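Local coordinates for S-M checkpoint control protein rad4 (Schizosaccharomyces pombe, PDB 4BU0) that serves as a DNA replication and checkpoint scaffold, its paired BRCT domains gripping a phosphorylated Crb2 peptide to help establish the DNA damage checkpoint, at residues N161-W167 with E179-L185; C108-I112 with G145-K151; L135-H141 with Y154-I160; Y57-K62 with R174-E179. One frame throughout, in Å; residues are numbered along the deposited sequence.

Contact 1 (N161-W167 with E179-L185)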
# COMPACT_ATOMS: atom_id res chain seq x y z
N ASN A 161 -0.33 15.14 1.58
CA ASN A 161 0.53 14.83 2.73
C ASN A 161 1.94 15.35 2.52
O ASN A 161 2.52 15.08 1.46
CB ASN A 161 0.62 13.31 2.91
CG ASN A 161 -0.67 12.60 3.18
OD1 ASN A 161 -1.60 13.15 3.81
ND2 ASN A 161 -0.76 11.34 2.72
N VAL A 162 2.48 16.07 3.52
CA VAL A 162 3.85 16.54 3.50
C VAL A 162 4.52 15.85 4.65
O VAL A 162 4.10 16.03 5.80
CB VAL A 162 3.98 18.07 3.60
CG1 VAL A 162 5.45 18.48 3.53
CG2 VAL A 162 3.17 18.75 2.47
N VAL A 163 5.51 15.01 4.35
CA VAL A 163 6.18 14.23 5.39
C VAL A 163 7.69 14.37 5.29
O VAL A 163 8.23 14.72 4.24
CB VAL A 163 5.79 12.73 5.24
CG1 VAL A 163 4.31 12.50 5.53
CG2 VAL A 163 6.17 12.15 3.86
N CYS A 164 8.37 14.07 6.40
CA CYS A 164 9.82 13.96 6.33
C CYS A 164 10.18 12.55 5.83
O CYS A 164 9.32 11.65 5.79
CB CYS A 164 10.48 14.26 7.66
SG CYS A 164 10.01 13.13 8.96
N VAL A 165 11.44 12.37 5.43
CA VAL A 165 11.85 11.12 4.81
C VAL A 165 11.71 9.90 5.76
O VAL A 165 11.62 8.77 5.30
CB VAL A 165 13.26 11.23 4.19
CG1 VAL A 165 14.34 11.36 5.27
CG2 VAL A 165 13.54 10.08 3.22
N GLU A 166 11.67 10.14 7.08
CA GLU A 166 11.49 9.05 8.03
C GLU A 166 10.19 8.29 7.77
O GLU A 166 10.11 7.10 8.04
CB GLU A 166 11.52 9.63 9.44
CG GLU A 166 11.62 8.60 10.57
CD GLU A 166 12.86 7.72 10.62
OE1 GLU A 166 13.85 7.97 9.90
OE2 GLU A 166 12.77 6.68 11.32
N TRP A 167 9.20 8.96 7.16
CA TRP A 167 7.98 8.24 6.76
C TRP A 167 8.30 7.09 5.83
O TRP A 167 7.75 5.99 5.95
CB TRP A 167 7.00 9.21 6.06
CG TRP A 167 5.91 8.48 5.32
CD1 TRP A 167 4.77 7.95 5.86
CD2 TRP A 167 5.88 8.17 3.92
NE1 TRP A 167 4.05 7.30 4.88
CE2 TRP A 167 4.71 7.41 3.68
CE3 TRP A 167 6.73 8.47 2.84
CZ2 TRP A 167 4.39 6.91 2.41
CZ3 TRP A 167 6.41 8.00 1.57
CH2 TRP A 167 5.25 7.23 1.37
N GLU A 179 0.78 6.35 8.46
CA GLU A 179 0.01 7.60 8.39
C GLU A 179 0.94 8.81 8.50
O GLU A 179 1.97 8.77 9.20
CB GLU A 179 -1.09 7.62 9.46
CG GLU A 179 -2.24 6.71 9.04
CD GLU A 179 -3.35 6.63 10.07
OE1 GLU A 179 -3.94 7.69 10.38
OE2 GLU A 179 -3.59 5.52 10.60
N PRO A 180 0.57 9.90 7.80
CA PRO A 180 1.49 11.05 7.67
C PRO A 180 1.64 11.92 8.92
O PRO A 180 2.67 12.57 9.05
CB PRO A 180 0.85 11.88 6.54
CG PRO A 180 -0.65 11.58 6.69
CD PRO A 180 -0.64 10.08 6.97
N GLN A 181 0.62 11.96 9.79
CA GLN A 181 0.68 12.87 10.95
C GLN A 181 1.81 12.52 11.92
O GLN A 181 2.19 13.36 12.74
CB GLN A 181 -0.67 12.93 11.69
CG GLN A 181 -1.13 11.62 12.31
CD GLN A 181 -1.94 10.73 11.39
OE1 GLN A 181 -1.85 10.82 10.16
NE2 GLN A 181 -2.80 9.88 11.98
N TYR A 182 2.36 11.32 11.79
CA TYR A 182 3.47 10.92 12.67
C TYR A 182 4.83 11.36 12.13
O TYR A 182 5.85 11.15 12.80
CB TYR A 182 3.44 9.40 12.87
CG TYR A 182 2.12 8.95 13.43
CD1 TYR A 182 1.72 9.33 14.71
CD2 TYR A 182 1.23 8.22 12.65
CE1 TYR A 182 0.48 8.95 15.21
CE2 TYR A 182 -0.00 7.82 13.15
CZ TYR A 182 -0.38 8.19 14.43
OH TYR A 182 -1.59 7.81 14.93
N PHE A 183 4.85 11.93 10.92
CA PHE A 183 6.09 12.28 10.25
C PHE A 183 6.05 13.71 9.73
O PHE A 183 6.50 14.00 8.62
CB PHE A 183 6.36 11.28 9.09
CG PHE A 183 6.43 9.86 9.58
CD1 PHE A 183 7.57 9.38 10.22
CD2 PHE A 183 5.32 9.02 9.48
CE1 PHE A 183 7.59 8.08 10.75
CE2 PHE A 183 5.36 7.72 9.98
CZ PHE A 183 6.49 7.25 10.60
N GLN A 184 5.54 14.63 10.55
CA GLN A 184 5.47 16.04 10.16
C GLN A 184 6.83 16.70 10.27
O GLN A 184 7.66 16.32 11.09
CB GLN A 184 4.47 16.78 11.09
CG GLN A 184 3.05 16.20 11.04
CD GLN A 184 2.11 16.85 12.04
OE1 GLN A 184 1.87 18.06 12.01
NE2 GLN A 184 1.51 16.06 12.93
N LEU A 185 7.05 17.73 9.45
CA LEU A 185 8.29 18.50 9.50
C LEU A 185 8.33 19.39 10.75
O LEU A 185 7.26 19.71 11.29
CB LEU A 185 8.40 19.34 8.24
CG LEU A 185 9.24 18.68 7.14
CD1 LEU A 185 8.45 17.61 6.40
CD2 LEU A 185 9.64 19.69 6.15
O HOH W 1 2.61 15.20 7.95
O HOH W 2 4.79 18.14 7.52
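In the second BRCT domain the segment after helix 166-174 folds back over W167, the tryptophan of the WxxxS signature in the family's last helix, and F183 supplies the cover. W167 CA stands over the F183 ring, 3.7 Å from its centroid and 15° off the normal, a CH-pi contact. The indole, its CG anti to the backbone N (chi1 165°), then turns its five-membered ring edge toward the same phenyl ring in an offset edge-to-face pair; centroids lie 5.6 Å apart with planes at 73°. One direct hydrogen bond ties this segment to the strand end: C164 N gives its hydrogen to F183 O at 2.9 Å, nearly straight. F183 O also receives a CA-H...O approach from V163 CA at 3.3 Å. Two waters complete the polar seam, both donating to V162 O: one also donates to P180 O, the other accepts from L185 N. Around this seam the packing is mostly apolar. P180 wedges its CB against V163 CG1 (3.7 Å), N161 lays its amide along the proline ring with OD1 3.4 Å from P180 CG, and L185 CD1 lies over the peptide link at V163 C (3.5 Å). The segment thus closes over the end of edge strand 161-163, which bonds through V163 to L142 and A144 of strand 141-144; on the helix 166-174 side, W167 NE1 bonds to L178 O and the indole stacks with H141.

Contact 2 (C108-I112 with G145-K151); sequences CLTNI and GTSSGRK
K151 NZ donates to L109 O at 2.8 Å, meeting the carbonyl almost head-on, in the phosphopeptide-binding pocket of the second BRCT domain; holding the lysine to the strand end probably helps aim it. The same ammonium bonds to P133 O and to the modified side chain of the bound Crb2 phosphopeptide, which T110 OG1 and N111 N also grip, so lysine, threonine hydroxyl and backbone N-H converge on the modified side chain, consistent with a phosphate-binding site. A water accepts from L109 N and, weakly, from K151 NZ. Beyond the pocket, G145 N bonds to T110 O at 2.9 Å and extends the strand pairing. The N111 amide spans the loop in front of helix 150-157: its ND2 donates to S148 O at 2.8 Å and, from above the carbonyl plane, to T146 O at 3.3 Å. A further water donates to both T110 OG1 and S148 O, tying the threonine to the same loop. The K151 chain is extended beyond CG and slides past T110, with CD 3.9 Å from T110 CB. Its far end lies beside C108, whose SG, anti to the backbone N (chi1 -173°), sits 3.6 Å from K151 CE.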
# COMPACT_ATOMS: atom_id res chain seq x y z
N CYS A 108 6.51 12.50 -4.44
CA CYS A 108 7.25 13.64 -4.98
C CYS A 108 8.20 14.09 -3.89
O CYS A 108 7.93 13.83 -2.71
CB CYS A 108 6.23 14.73 -5.34
SG CYS A 108 6.92 16.17 -6.20
N LEU A 109 9.31 14.74 -4.27
CA LEU A 109 10.32 15.24 -3.32
C LEU A 109 10.50 16.75 -3.44
O LEU A 109 10.33 17.29 -4.53
CB LEU A 109 11.70 14.58 -3.66
CG LEU A 109 11.72 13.07 -3.82
CD1 LEU A 109 13.16 12.55 -4.03
CD2 LEU A 109 11.15 12.37 -2.58
N THR A 110 10.90 17.42 -2.35
CA THR A 110 11.28 18.82 -2.45
C THR A 110 12.37 19.14 -1.46
O THR A 110 12.37 18.62 -0.34
CB THR A 110 10.09 19.80 -2.29
OG1 THR A 110 10.51 21.15 -2.59
CG2 THR A 110 9.46 19.78 -0.90
N ASN A 111 13.34 19.99 -1.88
CA ASN A 111 14.37 20.51 -0.96
C ASN A 111 15.24 19.42 -0.34
O ASN A 111 15.49 19.43 0.88
CB ASN A 111 13.72 21.35 0.16
CG ASN A 111 12.94 22.56 -0.33
OD1 ASN A 111 13.20 23.10 -1.40
ND2 ASN A 111 11.92 22.95 0.43
N ILE A 112 15.65 18.47 -1.17
CA ILE A 112 16.54 17.39 -0.74
C ILE A 112 17.71 17.39 -1.71
O ILE A 112 17.50 17.41 -2.92
CB ILE A 112 15.83 16.00 -0.68
CG1 ILE A 112 14.63 16.04 0.29
CG2 ILE A 112 16.82 14.88 -0.30
CD1 ILE A 112 13.65 14.88 0.09
N GLY A 145 12.47 18.23 2.53
CA GLY A 145 13.64 18.44 3.37
C GLY A 145 13.44 19.63 4.30
O GLY A 145 13.98 19.65 5.40
N THR A 146 12.66 20.63 3.83
CA THR A 146 12.31 21.84 4.59
C THR A 146 10.89 22.25 4.25
O THR A 146 10.42 21.93 3.16
CB THR A 146 13.27 23.02 4.31
OG1 THR A 146 13.23 23.35 2.93
CG2 THR A 146 14.70 22.76 4.78
N SER A 147 10.21 22.94 5.18
CA SER A 147 8.82 23.38 5.02
C SER A 147 8.75 24.75 4.31
O SER A 147 8.27 25.73 4.88
CB SER A 147 8.12 23.45 6.38
OG SER A 147 8.87 24.27 7.26
N SER A 148 9.21 24.80 3.05
CA SER A 148 9.17 26.02 2.24
C SER A 148 9.29 25.69 0.76
O SER A 148 9.70 24.58 0.40
CB SER A 148 10.29 26.97 2.64
OG SER A 148 11.56 26.44 2.32
N GLY A 149 8.98 26.67 -0.09
CA GLY A 149 9.13 26.46 -1.52
C GLY A 149 7.80 26.22 -2.21
O GLY A 149 6.76 26.03 -1.57
N ARG A 150 7.87 26.20 -3.54
CA ARG A 150 6.70 26.13 -4.40
C ARG A 150 5.96 24.79 -4.27
O ARG A 150 4.73 24.78 -4.24
CB ARG A 150 7.09 26.36 -5.85
CG ARG A 150 7.50 27.84 -6.12
CD ARG A 150 8.22 27.97 -7.45
NE ARG A 150 7.34 27.59 -8.56
CZ ARG A 150 7.72 27.52 -9.83
NH1 ARG A 150 8.96 27.83 -10.19
NH2 ARG A 150 6.85 27.16 -10.76
N LYS A 151 6.71 23.67 -4.23
CA LYS A 151 6.01 22.39 -4.09
C LYS A 151 5.36 22.32 -2.72
O LYS A 151 4.22 21.87 -2.60
CB LYS A 151 7.00 21.21 -4.25
CG LYS A 151 7.34 20.89 -5.68
CD LYS A 151 8.31 19.70 -5.73
CE LYS A 151 8.65 19.23 -7.12
NZ LYS A 151 9.68 18.14 -7.08
O HOH W 3 10.22 15.04 -7.02
O HOH W 4 8.85 23.20 -1.88

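Contact 3 (L135-H141 with Y154-I160)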
# COMPACT_ATOMS: atom_id res chain seq x y z
N LEU A 135 5.17 18.08 -9.01
CA LEU A 135 4.04 17.93 -8.10
C LEU A 135 2.76 18.19 -8.87
O LEU A 135 2.64 19.23 -9.53
CB LEU A 135 4.16 18.90 -6.91
CG LEU A 135 3.09 18.73 -5.85
CD1 LEU A 135 3.33 17.49 -4.98
CD2 LEU A 135 3.06 19.92 -4.94
N THR A 136 1.84 17.25 -8.80
CA THR A 136 0.50 17.35 -9.39
C THR A 136 -0.50 16.98 -8.33
O THR A 136 -0.15 16.43 -7.27
CB THR A 136 0.34 16.47 -10.63
OG1 THR A 136 0.61 15.14 -10.26
CG2 THR A 136 1.27 16.88 -11.78
N ARG A 137 -1.79 17.27 -8.60
CA ARG A 137 -2.84 17.07 -7.60
C ARG A 137 -3.03 15.59 -7.22
O ARG A 137 -3.63 15.34 -6.19
CB ARG A 137 -4.18 17.72 -8.03
CG ARG A 137 -4.68 17.39 -9.42
CD ARG A 137 -5.75 18.39 -9.84
NE ARG A 137 -6.41 17.99 -11.08
CZ ARG A 137 -7.51 17.25 -11.15
NH1 ARG A 137 -8.09 16.82 -10.03
NH2 ARG A 137 -8.03 16.93 -12.32
N ASP A 138 -2.53 14.65 -8.01
CA ASP A 138 -2.70 13.23 -7.70
C ASP A 138 -1.51 12.65 -6.93
O ASP A 138 -1.51 11.45 -6.62
CB ASP A 138 -2.99 12.42 -8.97
CG ASP A 138 -1.90 12.40 -9.99
OD1 ASP A 138 -1.11 13.35 -10.02
OD2 ASP A 138 -1.89 11.47 -10.82
N VAL A 139 -0.52 13.50 -6.53
CA VAL A 139 0.56 13.00 -5.69
C VAL A 139 -0.03 12.66 -4.32
O VAL A 139 -0.91 13.38 -3.80
CB VAL A 139 1.69 14.06 -5.61
CG1 VAL A 139 2.63 13.85 -4.42
CG2 VAL A 139 2.47 14.10 -6.94
N THR A 140 0.45 11.55 -3.72
CA THR A 140 -0.08 11.13 -2.43
C THR A 140 0.80 11.60 -1.28
O THR A 140 0.31 11.79 -0.15
CB THR A 140 -0.25 9.60 -2.38
OG1 THR A 140 1.01 8.94 -2.50
CG2 THR A 140 -1.21 9.09 -3.49
N HIS A 141 2.13 11.71 -1.54
CA HIS A 141 3.07 12.11 -0.51
C HIS A 141 4.13 12.99 -1.08
O HIS A 141 4.75 12.60 -2.06
CB HIS A 141 3.78 10.89 0.14
CG HIS A 141 2.83 9.92 0.79
ND1 HIS A 141 2.10 9.01 0.03
CD2 HIS A 141 2.49 9.78 2.10
CE1 HIS A 141 1.37 8.31 0.91
NE2 HIS A 141 1.57 8.75 2.16
N TYR A 154 2.15 24.41 -2.70
CA TYR A 154 1.05 23.83 -3.45
C TYR A 154 0.53 22.55 -2.80
O TYR A 154 -0.66 22.25 -2.89
CB TYR A 154 1.41 23.60 -4.93
CG TYR A 154 0.55 24.50 -5.80
CD1 TYR A 154 0.55 25.88 -5.62
CD2 TYR A 154 -0.31 23.97 -6.75
CE1 TYR A 154 -0.29 26.71 -6.37
CE2 TYR A 154 -1.15 24.78 -7.51
CZ TYR A 154 -1.13 26.15 -7.32
OH TYR A 154 -1.96 26.95 -8.07
N ALA A 155 1.41 21.77 -2.13
CA ALA A 155 0.90 20.58 -1.44
C ALA A 155 -0.05 21.00 -0.33
O ALA A 155 -1.04 20.32 -0.09
CB ALA A 155 2.07 19.79 -0.87
N LEU A 156 0.26 22.10 0.37
CA LEU A 156 -0.67 22.55 1.43
C LEU A 156 -2.02 22.93 0.82
O LEU A 156 -3.06 22.50 1.32
CB LEU A 156 -0.09 23.73 2.22
CG LEU A 156 1.13 23.49 3.10
CD1 LEU A 156 1.42 24.73 3.92
CD2 LEU A 156 0.92 22.31 4.04
N LYS A 157 -2.00 23.64 -0.32
CA LYS A 157 -3.23 24.04 -1.01
C LYS A 157 -4.07 22.83 -1.51
O LYS A 157 -5.31 22.83 -1.40
CB LYS A 157 -2.82 24.94 -2.19
CG LYS A 157 -3.96 25.52 -2.97
CD LYS A 157 -3.40 26.38 -4.06
CE LYS A 157 -4.52 26.89 -4.90
NZ LYS A 157 -4.25 28.27 -5.36
N TRP A 158 -3.41 21.81 -2.06
CA TRP A 158 -4.08 20.62 -2.61
C TRP A 158 -4.36 19.55 -1.53
O TRP A 158 -4.83 18.45 -1.87
CB TRP A 158 -3.21 19.99 -3.71
CG TRP A 158 -3.29 20.66 -5.05
CD1 TRP A 158 -4.34 21.40 -5.53
CD2 TRP A 158 -2.31 20.62 -6.09
NE1 TRP A 158 -4.07 21.80 -6.82
CE2 TRP A 158 -2.82 21.36 -7.18
CE3 TRP A 158 -1.02 20.07 -6.19
CZ2 TRP A 158 -2.11 21.53 -8.38
CZ3 TRP A 158 -0.29 20.28 -7.36
CH2 TRP A 158 -0.85 20.96 -8.45
N LYS A 159 -4.00 19.86 -0.26
CA LYS A 159 -4.19 18.95 0.89
C LYS A 159 -3.44 17.62 0.68
O LYS A 159 -3.94 16.54 1.00
CB LYS A 159 -5.69 18.72 1.18
CG LYS A 159 -6.38 20.05 1.56
CD LYS A 159 -7.82 19.88 2.05
CE LYS A 159 -8.60 21.18 1.98
NZ LYS A 159 -7.94 22.30 2.71
N ILE A 160 -2.22 17.74 0.10
CA ILE A 160 -1.35 16.58 -0.11
C ILE A 160 -0.49 16.40 1.13
O ILE A 160 0.04 17.38 1.65
CB ILE A 160 -0.50 16.77 -1.38
CG1 ILE A 160 -1.38 16.77 -2.65
CG2 ILE A 160 0.63 15.73 -1.45
CD1 ILE A 160 -0.67 17.22 -3.89
O HOH W 5 -5.16 16.94 -4.29
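W158 takes R137 over one face of its indole: R137 CB sits above the five-membered ring, 4.0 Å from its centroid and 14° off the normal, in a CH-pi contact. The backbone joins in, with R137 N over the same ring system and T136 C 3.4 Å from W158 CZ3. On the opposite face lies Y154 CD2, so the indole is clasped between the arginine's aliphatic root and a tyrosine one helical turn back. R137 CG takes the position between backbone N and carbonyl carbon (chi1 51°), and the extended chain carries the guanidinium away from the indole toward the bound peptide, where NE meets an acidic side chain of that peptide. Two elements of the second BRCT domain are being joined here: the loop leading into strand 141-144, with a type I turn from T136 to V139, and the end of helix 150-157, where K159 closes a Schellman motif. That reversal brings I160 against backbone carbonyls of the turn, its CD1 3.5 Å from T136 O and its CG1 3.6 Å from V139 O. Apolar packing adds to this: I160 CG2 meets V139 CG1 crosswise at 4.0 Å, and I160 CD1 meets L135 CD1 at 4.2 Å. L135 CD2 rests 3.7 Å from A155 N and its CG close to W158 CZ3, while L135 O lies at the indole edge. L135 also forms backbone hydrogen bonds with the peptide, whose apolar side chains pack on L135, Y154 and W158. The polar link between the segments is a water that donates to both R137 O and W158 O.

Contact 4 (Y57-K62 with R174-E179)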
# COMPACT_ATOMS: atom_id res chain seq x y z
N TYR A 57 -6.98 -0.84 6.03
CA TYR A 57 -5.54 -0.85 5.86
C TYR A 57 -4.86 -0.12 7.00
O TYR A 57 -3.88 -0.60 7.56
CB TYR A 57 -5.17 -0.19 4.52
CG TYR A 57 -3.70 -0.27 4.18
CD1 TYR A 57 -2.77 0.58 4.79
CD2 TYR A 57 -3.24 -1.14 3.19
CE1 TYR A 57 -1.42 0.50 4.48
CE2 TYR A 57 -1.88 -1.20 2.85
CZ TYR A 57 -0.98 -0.35 3.48
OH TYR A 57 0.36 -0.40 3.15
N LYS A 58 -5.39 1.07 7.36
CA LYS A 58 -4.78 1.85 8.43
C LYS A 58 -4.75 1.07 9.76
O LYS A 58 -3.76 1.15 10.49
CB LYS A 58 -5.52 3.17 8.63
CG LYS A 58 -5.29 4.16 7.47
CD LYS A 58 -6.14 5.41 7.69
CE LYS A 58 -6.04 6.32 6.48
NZ LYS A 58 -6.85 7.55 6.68
N PHE A 59 -5.84 0.32 10.07
CA PHE A 59 -5.88 -0.45 11.31
C PHE A 59 -4.82 -1.53 11.31
O PHE A 59 -4.11 -1.71 12.29
CB PHE A 59 -7.27 -1.10 11.48
CG PHE A 59 -7.47 -1.62 12.89
CD1 PHE A 59 -7.00 -2.88 13.25
CD2 PHE A 59 -8.06 -0.83 13.86
CE1 PHE A 59 -7.12 -3.34 14.57
CE2 PHE A 59 -8.20 -1.30 15.17
CZ PHE A 59 -7.71 -2.54 15.52
N ALA A 60 -4.69 -2.28 10.19
CA ALA A 60 -3.66 -3.31 10.13
C ALA A 60 -2.27 -2.72 10.24
O ALA A 60 -1.43 -3.27 10.95
CB ALA A 60 -3.79 -4.11 8.83
N ALA A 61 -2.02 -1.57 9.56
CA ALA A 61 -0.68 -0.95 9.59
C ALA A 61 -0.31 -0.45 10.97
O ALA A 61 0.85 -0.48 11.32
CB ALA A 61 -0.62 0.20 8.61
N LYS A 62 -1.29 0.04 11.71
CA LYS A 62 -1.01 0.62 13.02
C LYS A 62 -1.01 -0.41 14.14
O LYS A 62 -0.12 -0.37 14.99
CB LYS A 62 -2.07 1.70 13.30
CG LYS A 62 -1.72 2.63 14.45
CD LYS A 62 -2.78 3.71 14.62
CE LYS A 62 -2.41 4.97 13.88
NZ LYS A 62 -3.44 6.04 14.01
N ARG A 174 8.25 -1.44 8.07
CA ARG A 174 6.98 -1.94 8.59
C ARG A 174 6.18 -2.68 7.47
O ARG A 174 5.12 -3.27 7.76
CB ARG A 174 6.18 -0.75 9.17
CG ARG A 174 4.81 -1.05 9.78
CD ARG A 174 4.84 -2.15 10.84
NE ARG A 174 3.54 -2.34 11.47
CZ ARG A 174 2.52 -2.99 10.91
NH1 ARG A 174 2.64 -3.50 9.69
NH2 ARG A 174 1.38 -3.13 11.56
N ASN A 175 6.69 -2.66 6.21
CA ASN A 175 6.04 -3.29 5.05
C ASN A 175 4.61 -2.77 4.89
O ASN A 175 3.68 -3.53 4.53
CB ASN A 175 6.05 -4.83 5.17
CG ASN A 175 7.43 -5.42 5.22
OD1 ASN A 175 7.81 -6.10 6.17
ND2 ASN A 175 8.23 -5.16 4.18
N ALA A 176 4.39 -1.48 5.19
CA ALA A 176 3.07 -0.87 5.07
C ALA A 176 3.24 0.62 5.05
O ALA A 176 4.15 1.15 5.72
CB ALA A 176 2.19 -1.26 6.25
N VAL A 177 2.35 1.30 4.33
CA VAL A 177 2.29 2.76 4.34
C VAL A 177 1.84 3.20 5.70
O VAL A 177 0.77 2.77 6.17
CB VAL A 177 1.31 3.27 3.27
CG1 VAL A 177 1.08 4.79 3.40
CG2 VAL A 177 1.83 2.92 1.87
N LEU A 178 2.63 4.06 6.34
CA LEU A 178 2.25 4.61 7.65
C LEU A 178 1.58 5.96 7.47
O LEU A 178 1.78 6.65 6.47
CB LEU A 178 3.46 4.73 8.58
CG LEU A 178 4.19 3.40 8.80
CD1 LEU A 178 5.47 3.59 9.64
CD2 LEU A 178 3.27 2.35 9.44
N GLU A 179 0.78 6.35 8.46
CA GLU A 179 0.01 7.60 8.39
C GLU A 179 0.94 8.81 8.50
O GLU A 179 1.97 8.77 9.20
CB GLU A 179 -1.09 7.62 9.46
CG GLU A 179 -2.24 6.71 9.04
CD GLU A 179 -3.35 6.63 10.07
OE1 GLU A 179 -3.94 7.69 10.38
OE2 GLU A 179 -3.59 5.52 10.60
O HOH W 6 -2.19 3.35 10.01
O HOH W 7 -5.60 5.21 12.30
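Y57 OH accepts a hydrogen bond from V177 N at 2.9 Å, nearly straight at 164° and in the plane of the phenol, so the ring's edge rather than its face meets the backbone. A chi1 of -174°, which sets the ring opposite the tyrosine's own N, carries the hydroxyl across to V177 N, and V177 O lies at the ring edge, 3.6 Å from CE1. A61 fits beside it, its CB touching A176 CB at 3.9 Å. At the C-terminal end of the same helical segment the R174 guanidinium, in the conformer described, donates from NH2 to A60 O at 2.9 Å in a bent bond (135° at the hydrogen); A61 O lies over a face of that guanidinium. E179 OE2 forms a weak salt bridge with K62 NZ at 3.5 Å. One water bridges the pair; a second ties OE2 to K58 O. The K58 and E179 side chains cross at about a right angle, K58 CB 3.6 Å from OE2. Second-shell residues set these groups in place: Q181 NE2 bonds to E179 OE1, Y182 OH to K62 NZ, and a Schellman motif at N175 turns the chain out of its helix. Helix 55-63 belongs to the first BRCT domain and the 174-179 chain to the second, making this an interdomain joint. The bond to Y57 OH engages a main-chain N-H, whereas the K62-E179 pair is long and water-bridged and probably adds little directional hold beside the bonds to main-chain atoms.

In the fold
Contacts 2 and 3 lie at the peptide-binding side of the second BRCT domain: both use helix 150-157, their centres lie about 12 Å apart, and both touch the Crb2 phosphopeptide, contact 2 at the modified side chain and contact 3 through flanking residues. Contact 1 abuts both, with L185 CD2 3.4 Å from T146 C and W167 CZ2 3.4 Å from H141 NE2. From there the chain leads to the domain junction, since contacts 1 and 4 share E179 and alternate along the sequence. The centre of contact 4 is about 25 Å from that of contact 2, yet F59 of its helix also packs on peptide, and V177 CG1 approaches H141 NE2 of contact 3 at 4.2 Å.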